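Local coordinates for protein 2-hydroxyisobutanoyl-CoA mutase large subunit (PDB 4R3U) that catalyses, together with its small cobalamin-binding subunit, the reversible isomerization of 2-hydroxyisobutyryl-CoA and (S)-3-hydroxybutyryl-CoA, at residues A[98-103]-A[391-396]; A[344-349]-A[381-386]; A[348-351]-A[356-359]; A[359-364]-A[376-381]. One frame throughout, in Å; residues are numbered along the deposited sequence.

Following the chain from the N terminus shows loops nested within loops beside a bound nucleoside. Contact 1 closes the longest of them, bringing strand 97-102 against helix 390-405 across almost three hundred residues, and the other three contacts lie inside it. Contact 2 joins the loop after strand 340-344 to the loop after strand 375-377. Within that span, contact 3 fastens 348-351 to helix 357-370, and contact 4 sets the same helix against 376-381, taking over at Val359 where contact 3 ends. None of the loops cross. Contacts 1, 2 and 4 all reach the 5'-deoxyadenosine, whereas contact 3 lies further from it, with the side chain of Leu349 about 7 Å away.

Contact 1: A[98-103]-A[391-396]; sequences MRQIAG and DAMKMA. With 5AD (5'-deoxyadenosine), chain G.
Gln100 reaches from strand 97-102 to Met393 and Ala396 of helix 390-405, where a strand of the TIM barrel meets a helix that comes much later in the chain. The polar part of this contact is modest. Gln100 NE2 gives a weak hydrogen bond to Met393 SD at 3.2 Å, with an N-H...S angle of 153°, and thioethers are in general poor acceptors. The stronger partner of the same nitrogen is the backbone oxygen of Thr378, beyond the two segments, so the sulfur takes the lesser share of the amide. A bend in the Gln100 chain at chi2, -61°, turns the amide toward the helix.

Van der Waals contacts flank this weak bond. The methyl group of Ala396 supports the amide from the next turn of the helix, its CB 3.5 Å from Gln100 NE2. Met393, bent at both chi2 and chi3, folds back so that its terminal CE also lies near the amide, 3.7 Å from Gln100 NE2. The two long side chains cross at a slant, and Met393 SD comes within 4.1 Å of Ile101 O, one residue further along the strand.

The third kind of contact is with the ligand. Beyond Gln100 the strand lines the 5'-deoxyadenosine pocket, and Ile101 N is held by His377 ND1. Adenine atom C2 lies 3.3 Å from Ile101 O. The branched side chain of Ile101 divides its work between base and sugar: its CG2 touches adenine N3 at 3.4 Å, and its CD1 lies 3.9 Å from C1' of the ribose.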
loop_
_atom_site.group_PDB
_atom_site.type_symbol
_atom_site.label_atom_id
_atom_site.label_comp_id
_atom_site.label_asym_id
_atom_site.label_seq_id
_atom_site.Cartn_x
_atom_site.Cartn_y
_atom_site.Cartn_z
ATOM N N MET A 98 12.565 -4.293 11.480
ATOM C CA MET A 98 11.483 -5.078 10.924
ATOM C C MET A 98 11.420 -6.226 11.924
ATOM O O MET A 98 12.275 -7.133 11.937
ATOM C CB MET A 98 11.815 -5.519 9.498
ATOM C CG MET A 98 12.156 -4.328 8.622
ATOM S SD MET A 98 12.280 -4.717 6.888
ATOM C CE MET A 98 12.749 -3.112 6.248
ATOM N N ARG A 99 10.511 -6.042 12.892
ATOM C CA ARG A 99 10.355 -6.894 14.063
ATOM C C ARG A 99 8.923 -7.473 14.153
ATOM O O ARG A 99 7.993 -6.832 14.672
ATOM C CB ARG A 99 10.717 -6.069 15.295
ATOM C CG ARG A 99 10.765 -6.863 16.578
ATOM C CD ARG A 99 10.779 -5.976 17.801
ATOM N NE ARG A 99 11.852 -4.979 17.775
ATOM C CZ ARG A 99 13.118 -5.227 18.084
ATOM N NH1 ARG A 99 13.499 -6.449 18.429
ATOM N NH2 ARG A 99 14.015 -4.258 18.036
ATOM N N GLN A 100 8.779 -8.713 13.630
ATOM C CA GLN A 100 7.542 -9.476 13.564
ATOM C C GLN A 100 7.302 -10.338 14.801
ATOM O O GLN A 100 8.211 -11.058 15.246
ATOM C CB GLN A 100 7.532 -10.359 12.303
ATOM C CG GLN A 100 7.562 -9.593 10.998
ATOM C CD GLN A 100 6.384 -8.685 10.803
ATOM O OE1 GLN A 100 6.521 -7.464 10.786
ATOM N NE2 GLN A 100 5.208 -9.258 10.620
ATOM N N ILE A 101 6.058 -10.308 15.319
ATOM C CA ILE A 101 5.649 -11.116 16.481
ATOM C C ILE A 101 5.686 -12.599 16.092
ATOM O O ILE A 101 5.261 -12.974 14.996
ATOM C CB ILE A 101 4.222 -10.748 17.003
ATOM C CG1 ILE A 101 4.066 -9.310 17.480
ATOM C CG2 ILE A 101 3.758 -11.726 18.017
ATOM C CD1 ILE A 101 2.672 -8.757 17.120
ATOM N N ALA A 102 6.177 -13.426 17.010
ATOM C CA ALA A 102 6.247 -14.882 16.907
ATOM C C ALA A 102 5.904 -15.438 18.302
ATOM O O ALA A 102 6.409 -14.931 19.314
ATOM C CB ALA A 102 7.649 -15.325 16.486
ATOM N N GLY A 103 5.035 -16.447 18.341
ATOM C CA GLY A 103 4.666 -17.065 19.600
ATOM C C GLY A 103 3.609 -18.124 19.453
ATOM O O GLY A 103 2.503 -17.840 19.002
ATOM N N ASP A 391 3.855 -17.832 5.446
ATOM C CA ASP A 391 3.562 -17.045 4.232
ATOM C C ASP A 391 3.007 -15.656 4.521
ATOM O O ASP A 391 3.391 -14.707 3.865
ATOM C CB ASP A 391 2.611 -17.798 3.280
ATOM C CG ASP A 391 3.185 -18.977 2.517
ATOM O OD1 ASP A 391 4.433 -19.043 2.362
ATOM O OD2 ASP A 391 2.380 -19.805 2.010
ATOM N N ALA A 392 2.100 -15.554 5.495
ATOM C CA ALA A 392 1.471 -14.318 5.936
ATOM C C ALA A 392 2.535 -13.378 6.532
ATOM O O ALA A 392 2.566 -12.196 6.182
ATOM C CB ALA A 392 0.393 -14.628 6.957
ATOM N N MET A 393 3.438 -13.909 7.374
ATOM C CA MET A 393 4.542 -13.147 7.948
ATOM C C MET A 393 5.541 -12.733 6.915
ATOM O O MET A 393 5.987 -11.588 6.934
ATOM C CB MET A 393 5.191 -13.873 9.137
ATOM C CG MET A 393 4.327 -13.857 10.404
ATOM S SD MET A 393 4.018 -12.200 11.121
ATOM C CE MET A 393 2.472 -11.716 10.310
ATOM N N LYS A 394 5.838 -13.621 5.956
ATOM C CA LYS A 394 6.739 -13.365 4.817
ATOM C C LYS A 394 6.210 -12.161 4.020
ATOM O O LYS A 394 6.974 -11.237 3.749
ATOM C CB LYS A 394 6.817 -14.603 3.940
ATOM C CG LYS A 394 8.163 -14.787 3.243
ATOM C CD LYS A 394 8.091 -15.508 1.892
ATOM C CE LYS A 394 7.308 -16.785 1.803
ATOM N NZ LYS A 394 7.357 -17.351 0.427
ATOM N N MET A 395 4.877 -12.123 3.732
ATOM C CA MET A 395 4.223 -11.031 2.996
ATOM C C MET A 395 4.316 -9.712 3.772
ATOM O O MET A 395 4.574 -8.652 3.161
ATOM C CB MET A 395 2.790 -11.396 2.650
ATOM C CG MET A 395 2.000 -10.281 1.912
ATOM S SD MET A 395 2.677 -9.799 0.306
ATOM C CE MET A 395 2.522 -11.352 -0.625
ATOM N N ALA A 396 4.174 -9.783 5.123
ATOM C CA ALA A 396 4.282 -8.639 6.018
ATOM C C ALA A 396 5.688 -8.072 5.983
ATOM O O ALA A 396 5.839 -6.858 5.971
ATOM C CB ALA A 396 3.888 -9.038 7.421
HETATM N N1 5AD G . 2.148 -14.784 16.419
HETATM C C2 5AD G . 2.084 -13.641 15.622
HETATM N N3 5AD G . 1.173 -12.612 15.971
HETATM C C4 5AD G . 0.456 -12.723 17.110
HETATM N N9 5AD G . -0.459 -11.934 17.678
HETATM C C8 5AD G . -0.790 -12.483 18.851
HETATM N N7 5AD G . -0.167 -13.641 18.986
HETATM C C5 5AD G . 0.625 -13.791 17.918
HETATM C C6 5AD G . 1.462 -14.782 17.573
HETATM N N6 5AD G . 1.499 -15.809 18.405
HETATM C "C1'" 5AD G . -0.840 -10.542 17.382
HETATM C "C2'" 5AD G . -1.598 -10.318 16.120
HETATM C "C3'" 5AD G . -2.481 -9.142 16.500
HETATM C "C4'" 5AD G . -2.168 -8.823 17.963
HETATM C "C5'" 5AD G . -3.463 -8.556 18.720
HETATM O "O4'" 5AD G . -1.682 -10.052 18.437
HETATM O "O2'" 5AD G . -0.681 -9.892 15.103
HETATM O "O3'" 5AD G . -2.180 -8.027 15.640
#

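Contact 2: A[344-349]-A[381-386]; sequences TAAATL and YDEAFA. With 5AD (5'-deoxyadenosine), chain G.
Glu383 and Leu349 cross at about a right angle where two loops at the same end of the TIM barrel, one after strand 340-344 and one after strand 375-377, come together beside the ribose of the 5'-deoxyadenosine. The side chain of Glu383 shows how one residue can be apolar at its root and polar at its tip. Its CB rests against a methyl of Leu349, with Leu349 CD1 at 3.5 Å. CG stands anti to the backbone N (chi1 -175°), which carries the chain along the other loop, where Glu383 CG meets Ala346 CB at 3.8 Å. A bend at chi2, 66°, then turns the carboxylate to the ribose. Glu383 OE1 passes the same methyl, 3.2 Å from Ala346 CB. Glu383 OE2 is gripped twice, accepting a hydrogen bond from ligand O2' at 3.1 Å and a weak one from O3'. With alanine in place of Glu383, both ribose hydroxyls would probably lose this carboxylate acceptor, and a gap would open beside Ala346.

The 381-386 loop also reaches past the nucleoside. Glu383 O accepts a hydrogen bond from N29 of the bound cobalamin, and Ala384 O one from Gln126 of the small subunit, so the contact lies where cofactor and second protein chain meet. Ala346 itself begins a short 3-10 segment; Leu349 follows it, its N bonding to Ala346 O at 3.1 Å. Just before it, Ala345 O takes two donors from Thr348: the backbone N, and the hydroxyl OG1 at 2.6 Å in the carbonyl plane.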
loop_
_atom_site.group_PDB
_atom_site.type_symbol
_atom_site.label_atom_id
_atom_site.label_comp_id
_atom_site.label_asym_id
_atom_site.label_seq_id
_atom_site.Cartn_x
_atom_site.Cartn_y
_atom_site.Cartn_z
ATOM N N THR A 344 0.774 -2.141 12.874
ATOM C CA THR A 344 -0.328 -1.722 12.031
ATOM C C THR A 344 -1.632 -2.140 12.719
ATOM O O THR A 344 -1.619 -3.095 13.525
ATOM C CB THR A 344 -0.112 -2.208 10.579
ATOM O OG1 THR A 344 -0.108 -3.636 10.533
ATOM C CG2 THR A 344 1.191 -1.670 9.962
ATOM N N ALA A 345 -2.747 -1.388 12.473
ATOM C CA ALA A 345 -4.029 -1.680 13.111
ATOM C C ALA A 345 -4.692 -2.975 12.668
ATOM O O ALA A 345 -5.314 -3.060 11.594
ATOM C CB ALA A 345 -4.979 -0.512 12.942
ATOM N N ALA A 346 -4.623 -3.971 13.545
ATOM C CA ALA A 346 -5.226 -5.286 13.385
ATOM C C ALA A 346 -6.794 -5.149 13.343
ATOM O O ALA A 346 -7.460 -5.864 12.580
ATOM C CB ALA A 346 -4.799 -6.123 14.545
ATOM N N ALA A 347 -7.365 -4.175 14.116
ATOM C CA ALA A 347 -8.803 -3.944 14.148
ATOM C C ALA A 347 -9.415 -3.479 12.778
ATOM O O ALA A 347 -10.649 -3.578 12.597
ATOM C CB ALA A 347 -9.164 -2.976 15.273
ATOM N N THR A 348 -8.564 -3.000 11.826
ATOM C CA THR A 348 -9.017 -2.563 10.496
ATOM C C THR A 348 -9.125 -3.726 9.485
ATOM O O THR A 348 -9.720 -3.572 8.409
ATOM C CB THR A 348 -8.105 -1.517 9.911
ATOM O OG1 THR A 348 -6.835 -2.100 9.701
ATOM C CG2 THR A 348 -8.004 -0.269 10.746
ATOM N N LEU A 349 -8.493 -4.857 9.807
ATOM C CA LEU A 349 -8.398 -6.027 8.950
ATOM C C LEU A 349 -9.626 -6.913 9.046
ATOM O O LEU A 349 -10.267 -6.980 10.097
ATOM C CB LEU A 349 -7.083 -6.792 9.219
ATOM C CG LEU A 349 -5.764 -5.963 9.224
ATOM C CD1 LEU A 349 -4.568 -6.859 9.325
ATOM C CD2 LEU A 349 -5.594 -5.156 7.963
ATOM N N TYR A 381 -2.199 -11.086 6.513
ATOM C CA TYR A 381 -3.488 -11.002 5.843
ATOM C C TYR A 381 -4.525 -11.897 6.524
ATOM O O TYR A 381 -5.729 -11.674 6.360
ATOM C CB TYR A 381 -3.375 -11.284 4.329
ATOM C CG TYR A 381 -2.593 -12.538 3.994
ATOM C CD1 TYR A 381 -3.093 -13.809 4.306
ATOM C CD2 TYR A 381 -1.383 -12.466 3.313
ATOM C CE1 TYR A 381 -2.383 -14.970 3.974
ATOM C CE2 TYR A 381 -0.666 -13.622 2.977
ATOM C CZ TYR A 381 -1.170 -14.868 3.303
ATOM O OH TYR A 381 -0.458 -15.999 2.948
ATOM N N ASP A 382 -4.056 -12.862 7.337
ATOM C CA ASP A 382 -4.859 -13.824 8.093
ATOM C C ASP A 382 -5.211 -13.360 9.535
ATOM O O ASP A 382 -5.667 -14.167 10.356
ATOM C CB ASP A 382 -4.186 -15.217 8.077
ATOM C CG ASP A 382 -2.739 -15.381 8.574
ATOM O OD1 ASP A 382 -2.129 -14.374 9.014
ATOM O OD2 ASP A 382 -2.225 -16.522 8.531
ATOM N N GLU A 383 -5.061 -12.054 9.812
ATOM C CA GLU A 383 -5.313 -11.446 11.119
ATOM C C GLU A 383 -6.658 -11.805 11.764
ATOM O O GLU A 383 -6.699 -12.119 12.947
ATOM C CB GLU A 383 -5.118 -9.917 11.038
ATOM C CG GLU A 383 -5.247 -9.176 12.361
ATOM C CD GLU A 383 -4.227 -9.429 13.453
ATOM O OE1 GLU A 383 -4.624 -9.293 14.629
ATOM O OE2 GLU A 383 -3.041 -9.698 13.153
ATOM N N ALA A 384 -7.756 -11.776 10.992
ATOM C CA ALA A 384 -9.079 -12.045 11.545
ATOM C C ALA A 384 -9.421 -13.537 11.741
ATOM O O ALA A 384 -10.460 -13.861 12.319
ATOM C CB ALA A 384 -10.135 -11.330 10.729
ATOM N N PHE A 385 -8.520 -14.433 11.323
ATOM C CA PHE A 385 -8.703 -15.877 11.462
ATOM C C PHE A 385 -7.923 -16.489 12.626
ATOM O O PHE A 385 -8.518 -17.135 13.486
ATOM C CB PHE A 385 -8.297 -16.593 10.192
ATOM C CG PHE A 385 -9.104 -16.280 8.968
ATOM C CD1 PHE A 385 -8.882 -15.107 8.254
ATOM C CD2 PHE A 385 -9.986 -17.224 8.442
ATOM C CE1 PHE A 385 -9.602 -14.835 7.096
ATOM C CE2 PHE A 385 -10.703 -16.960 7.282
ATOM C CZ PHE A 385 -10.498 -15.768 6.613
ATOM N N ALA A 386 -6.583 -16.356 12.615
ATOM C CA ALA A 386 -5.711 -17.029 13.587
ATOM C C ALA A 386 -4.344 -16.384 13.662
ATOM O O ALA A 386 -4.025 -15.521 12.836
ATOM C CB ALA A 386 -5.534 -18.493 13.174
HETATM N N1 5AD G . 2.148 -14.784 16.419
HETATM C C2 5AD G . 2.084 -13.641 15.622
HETATM N N3 5AD G . 1.173 -12.612 15.971
HETATM C C4 5AD G . 0.456 -12.723 17.110
HETATM N N9 5AD G . -0.459 -11.934 17.678
HETATM C C8 5AD G . -0.790 -12.483 18.851
HETATM N N7 5AD G . -0.167 -13.641 18.986
HETATM C C5 5AD G . 0.625 -13.791 17.918
HETATM C C6 5AD G . 1.462 -14.782 17.573
HETATM N N6 5AD G . 1.499 -15.809 18.405
HETATM C "C1'" 5AD G . -0.840 -10.542 17.382
HETATM C "C2'" 5AD G . -1.598 -10.318 16.120
HETATM C "C3'" 5AD G . -2.481 -9.142 16.500
HETATM C "C4'" 5AD G . -2.168 -8.823 17.963
HETATM C "C5'" 5AD G . -3.463 -8.556 18.720
HETATM O "O4'" 5AD G . -1.682 -10.052 18.437
HETATM O "O2'" 5AD G . -0.681 -9.892 15.103
HETATM O "O3'" 5AD G . -2.180 -8.027 15.640
#

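Contact 3: A[348-351]-A[356-359]; sequences TLTK and VNVV
The junction between a loop and a helix in a beta-alpha-beta unit is the setting here: Asn357 of helix 357-370 is paired with Thr350 of the loop that follows strand 340-344. The side-chain amide of Asn357 behaves like a peptide group, bonding to both backbone polar atoms of one residue. Thr350 N donates to Asn357 OD1 at 3.1 Å, nearly straight at 168° but tilted from the plane of the amide carbonyl. In return, Asn357 ND2 donates to Thr350 O at 3.1 Å, on a lone pair and close to the plane of the Asn357 amide. Two bonds to the same residue fix the rotation of the amide. Outside the segments, ND2 has its stronger bond to Tyr381 O, and OD1 is also bonded to Arg360 NH1. Leu349 closes one side, its CB 3.5 Å from Asn357 OD1, while its CD2 lies 3.8 Å from Asn357 CB. A leucine in place of Asn357 would probably leave Thr350 N and O, as well as Tyr381 O, without their mates and let the loop drift from the helix.

Thr350 OG1 turns instead to Pro352 O and Arg360 NH1. Further out, Lys351 packs on Gln126 of the small subunit, while on the helix Val358 and Val359 lie against Val359 and Ser362 of the second large subunit, so the junction joins the loop after strand 340-344 to a helix that packs on its counterpart in that subunit.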
loop_
_atom_site.group_PDB
_atom_site.type_symbol
_atom_site.label_atom_id
_atom_site.label_comp_id
_atom_site.label_asym_id
_atom_site.label_seq_id
_atom_site.Cartn_x
_atom_site.Cartn_y
_atom_site.Cartn_z
ATOM N N THR A 348 -8.564 -3.000 11.826
ATOM C CA THR A 348 -9.017 -2.563 10.496
ATOM C C THR A 348 -9.125 -3.726 9.485
ATOM O O THR A 348 -9.720 -3.572 8.409
ATOM C CB THR A 348 -8.105 -1.517 9.911
ATOM O OG1 THR A 348 -6.835 -2.100 9.701
ATOM C CG2 THR A 348 -8.004 -0.269 10.746
ATOM N N LEU A 349 -8.493 -4.857 9.807
ATOM C CA LEU A 349 -8.398 -6.027 8.950
ATOM C C LEU A 349 -9.626 -6.913 9.046
ATOM O O LEU A 349 -10.267 -6.980 10.097
ATOM C CB LEU A 349 -7.083 -6.792 9.219
ATOM C CG LEU A 349 -5.764 -5.963 9.224
ATOM C CD1 LEU A 349 -4.568 -6.859 9.325
ATOM C CD2 LEU A 349 -5.594 -5.156 7.963
ATOM N N THR A 350 -9.968 -7.571 7.931
ATOM C CA THR A 350 -11.186 -8.381 7.788
ATOM C C THR A 350 -11.008 -9.871 7.538
ATOM O O THR A 350 -9.990 -10.297 7.004
ATOM C CB THR A 350 -12.116 -7.775 6.690
ATOM O OG1 THR A 350 -11.474 -7.893 5.439
ATOM C CG2 THR A 350 -12.463 -6.307 6.931
ATOM N N LYS A 351 -12.035 -10.653 7.925
ATOM C CA LYS A 351 -12.195 -12.079 7.652
ATOM C C LYS A 351 -12.714 -12.159 6.188
ATOM O O LYS A 351 -12.021 -12.764 5.370
ATOM C CB LYS A 351 -13.148 -12.776 8.659
ATOM C CG LYS A 351 -13.169 -14.315 8.558
ATOM C CD LYS A 351 -13.987 -14.953 9.674
ATOM C CE LYS A 351 -14.072 -16.467 9.592
ATOM N NZ LYS A 351 -12.884 -17.167 10.170
ATOM N N VAL A 356 -7.181 -8.551 0.793
ATOM C CA VAL A 356 -7.316 -7.097 0.712
ATOM C C VAL A 356 -6.600 -6.409 1.909
ATOM O O VAL A 356 -6.162 -5.268 1.788
ATOM C CB VAL A 356 -8.824 -6.765 0.539
ATOM C CG1 VAL A 356 -9.437 -6.104 1.760
ATOM C CG2 VAL A 356 -9.055 -5.967 -0.698
ATOM N N ASN A 357 -6.388 -7.168 3.021
ATOM C CA ASN A 357 -5.629 -6.734 4.197
ATOM C C ASN A 357 -4.204 -6.326 3.825
ATOM O O ASN A 357 -3.654 -5.451 4.474
ATOM C CB ASN A 357 -5.588 -7.839 5.270
ATOM C CG ASN A 357 -6.935 -8.093 5.852
ATOM O OD1 ASN A 357 -7.789 -7.226 5.805
ATOM N ND2 ASN A 357 -7.175 -9.306 6.336
ATOM N N VAL A 358 -3.634 -6.919 2.752
ATOM C CA VAL A 358 -2.301 -6.606 2.253
ATOM C C VAL A 358 -2.222 -5.116 1.911
ATOM O O VAL A 358 -1.240 -4.470 2.291
ATOM C CB VAL A 358 -1.871 -7.564 1.092
ATOM C CG1 VAL A 358 -0.540 -7.148 0.433
ATOM C CG2 VAL A 358 -1.812 -9.005 1.576
ATOM N N VAL A 359 -3.285 -4.568 1.253
ATOM C CA VAL A 359 -3.422 -3.152 0.864
ATOM C C VAL A 359 -3.503 -2.264 2.118
ATOM O O VAL A 359 -2.783 -1.284 2.210
ATOM C CB VAL A 359 -4.635 -2.899 -0.074
ATOM C CG1 VAL A 359 -4.775 -1.402 -0.445
ATOM C CG2 VAL A 359 -4.572 -3.766 -1.329
#

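Contact 4: A[359-364]-A[376-381]; sequences VRTSLQ and LHTNGY. With 5AD (5'-deoxyadenosine), chain G.
Thr361, on helix 357-370, is met by Thr378 and Asn379 as the chain leaves strand 375-377. Just before them, His377 belongs to the ligand pocket, its NE2 3.8 Å from O2' of the 5'-deoxyadenosine, and Asn379 OD1 lies at the edge of the His377 ring, in plane.

Thr378 comes next and makes the apolar contact: its CB is 3.7 Å from Thr361 CG2, the two side chains crossing at a slant. Thr378 OG1 bonds to Ala396 O of helix 390-405. Helix and strand here are the last two members of a beta-alpha-beta unit that starts with strand 340-344, in the parallel sheet of the TIM barrel.

Asn379 continues the contact through its backbone, Thr361 CG2 touching Asn379 O at 3.6 Å. Two waters fill in the polar side. One lies 2.5 Å from Thr361 OG1, donates to Gln364 OE1 at 2.8 Å, and weakly accepts from Asn379 ND2, whose stronger partner is Thr344 O. The other lies 2.8 Å from Thr361 OG1 and donates to Asn379 O at 3.2 Å. Asn379 OD1 approaches ligand O3' at 3.4 Å.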
loop_
_atom_site.group_PDB
_atom_site.type_symbol
_atom_site.label_atom_id
_atom_site.label_comp_id
_atom_site.label_asym_id
_atom_site.label_seq_id
_atom_site.Cartn_x
_atom_site.Cartn_y
_atom_site.Cartn_z
ATOM N N VAL A 359 -3.285 -4.568 1.253
ATOM C CA VAL A 359 -3.422 -3.152 0.864
ATOM C C VAL A 359 -3.503 -2.264 2.118
ATOM O O VAL A 359 -2.783 -1.284 2.210
ATOM C CB VAL A 359 -4.635 -2.899 -0.074
ATOM C CG1 VAL A 359 -4.775 -1.402 -0.445
ATOM C CG2 VAL A 359 -4.572 -3.766 -1.329
ATOM N N ARG A 360 -4.388 -2.608 3.059
ATOM C CA ARG A 360 -4.626 -1.906 4.313
ATOM C C ARG A 360 -3.340 -1.761 5.088
ATOM O O ARG A 360 -3.008 -0.653 5.500
ATOM C CB ARG A 360 -5.646 -2.683 5.170
ATOM C CG ARG A 360 -7.059 -2.687 4.612
ATOM C CD ARG A 360 -7.996 -3.444 5.516
ATOM N NE ARG A 360 -9.386 -3.190 5.156
ATOM C CZ ARG A 360 -10.274 -4.113 4.821
ATOM N NH1 ARG A 360 -9.937 -5.395 4.809
ATOM N NH2 ARG A 360 -11.517 -3.758 4.506
ATOM N N THR A 361 -2.604 -2.875 5.261
ATOM C CA THR A 361 -1.329 -2.982 5.990
ATOM C C THR A 361 -0.206 -2.249 5.272
ATOM O O THR A 361 0.709 -1.788 5.938
ATOM C CB THR A 361 -1.055 -4.456 6.352
ATOM O OG1 THR A 361 -2.078 -4.879 7.246
ATOM C CG2 THR A 361 0.318 -4.695 6.986
ATOM N N SER A 362 -0.267 -2.124 3.927
ATOM C CA SER A 362 0.755 -1.380 3.154
ATOM C C SER A 362 0.691 0.103 3.531
ATOM O O SER A 362 1.706 0.684 3.910
ATOM C CB SER A 362 0.530 -1.532 1.650
ATOM O OG SER A 362 0.879 -2.847 1.267
ATOM N N LEU A 363 -0.536 0.688 3.484
ATOM C CA LEU A 363 -0.785 2.085 3.797
ATOM C C LEU A 363 -0.399 2.411 5.249
ATOM O O LEU A 363 0.263 3.430 5.493
ATOM C CB LEU A 363 -2.259 2.444 3.487
ATOM C CG LEU A 363 -2.737 2.100 2.073
ATOM C CD1 LEU A 363 -4.183 2.422 1.888
ATOM C CD2 LEU A 363 -1.888 2.767 0.996
ATOM N N GLN A 364 -0.784 1.515 6.187
ATOM C CA GLN A 364 -0.503 1.628 7.613
ATOM C C GLN A 364 1.005 1.528 7.911
ATOM O O GLN A 364 1.511 2.303 8.713
ATOM C CB GLN A 364 -1.323 0.614 8.402
ATOM C CG GLN A 364 -2.807 0.946 8.424
ATOM C CD GLN A 364 -3.653 -0.235 8.817
ATOM O OE1 GLN A 364 -3.199 -1.140 9.531
ATOM N NE2 GLN A 364 -4.918 -0.253 8.364
ATOM N N LEU A 376 8.916 -1.752 13.629
ATOM C CA LEU A 376 7.617 -2.002 13.030
ATOM C C LEU A 376 7.266 -3.449 12.848
ATOM O O LEU A 376 8.049 -4.215 12.287
ATOM C CB LEU A 376 7.498 -1.250 11.687
ATOM C CG LEU A 376 6.198 -1.361 10.846
ATOM C CD1 LEU A 376 4.996 -0.771 11.577
ATOM C CD2 LEU A 376 6.387 -0.726 9.484
ATOM N N HIS A 377 6.032 -3.805 13.267
ATOM C CA HIS A 377 5.409 -5.076 13.003
ATOM C C HIS A 377 4.263 -4.763 12.007
ATOM O O HIS A 377 3.375 -3.939 12.288
ATOM C CB HIS A 377 4.807 -5.709 14.277
ATOM C CG HIS A 377 3.972 -6.941 13.998
ATOM N ND1 HIS A 377 4.507 -8.224 14.101
ATOM C CD2 HIS A 377 2.678 -7.041 13.609
ATOM C CE1 HIS A 377 3.536 -9.047 13.745
ATOM N NE2 HIS A 377 2.410 -8.387 13.468
ATOM N N THR A 378 4.258 -5.471 10.868
ATOM C CA THR A 378 3.164 -5.422 9.915
ATOM C C THR A 378 2.320 -6.679 10.141
ATOM O O THR A 378 2.879 -7.781 10.276
ATOM C CB THR A 378 3.663 -5.277 8.469
ATOM O OG1 THR A 378 4.862 -6.018 8.299
ATOM C CG2 THR A 378 3.887 -3.833 8.073
ATOM N N ASN A 379 0.979 -6.529 10.182
ATOM C CA ASN A 379 0.119 -7.682 10.414
ATOM C C ASN A 379 0.028 -8.578 9.192
ATOM O O ASN A 379 0.364 -8.127 8.094
ATOM C CB ASN A 379 -1.277 -7.251 10.878
ATOM C CG ASN A 379 -1.269 -6.428 12.119
ATOM O OD1 ASN A 379 -0.467 -6.641 13.030
ATOM N ND2 ASN A 379 -2.142 -5.429 12.155
ATOM N N GLY A 380 -0.379 -9.838 9.413
ATOM C CA GLY A 380 -0.595 -10.829 8.372
ATOM C C GLY A 380 -1.995 -10.645 7.800
ATOM O O GLY A 380 -2.890 -10.126 8.491
ATOM N N TYR A 381 -2.199 -11.086 6.513
ATOM C CA TYR A 381 -3.488 -11.002 5.843
ATOM C C TYR A 381 -4.525 -11.897 6.524
ATOM O O TYR A 381 -5.729 -11.674 6.360
ATOM C CB TYR A 381 -3.375 -11.284 4.329
ATOM C CG TYR A 381 -2.593 -12.538 3.994
ATOM C CD1 TYR A 381 -3.093 -13.809 4.306
ATOM C CD2 TYR A 381 -1.383 -12.466 3.313
ATOM C CE1 TYR A 381 -2.383 -14.970 3.974
ATOM C CE2 TYR A 381 -0.666 -13.622 2.977
ATOM C CZ TYR A 381 -1.170 -14.868 3.303
ATOM O OH TYR A 381 -0.458 -15.999 2.948
HETATM N N1 5AD G . 2.148 -14.784 16.419
HETATM C C2 5AD G . 2.084 -13.641 15.622
HETATM N N3 5AD G . 1.173 -12.612 15.971
HETATM C C4 5AD G . 0.456 -12.723 17.110
HETATM N N9 5AD G . -0.459 -11.934 17.678
HETATM C C8 5AD G . -0.790 -12.483 18.851
HETATM N N7 5AD G . -0.167 -13.641 18.986
HETATM C C5 5AD G . 0.625 -13.791 17.918
HETATM C C6 5AD G . 1.462 -14.782 17.573
HETATM N N6 5AD G . 1.499 -15.809 18.405
HETATM C "C1'" 5AD G . -0.840 -10.542 17.382
HETATM C "C2'" 5AD G . -1.598 -10.318 16.120
HETATM C "C3'" 5AD G . -2.481 -9.142 16.500
HETATM C "C4'" 5AD G . -2.168 -8.823 17.963
HETATM C "C5'" 5AD G . -3.463 -8.556 18.720
HETATM O "O4'" 5AD G . -1.682 -10.052 18.437
HETATM O "O2'" 5AD G . -0.681 -9.892 15.103
HETATM O "O3'" 5AD G . -2.180 -8.027 15.640
HETATM O O HOH W 1 -2.553 -3.869 9.513
HETATM O O HOH W 2 -2.395 -7.569 6.471
#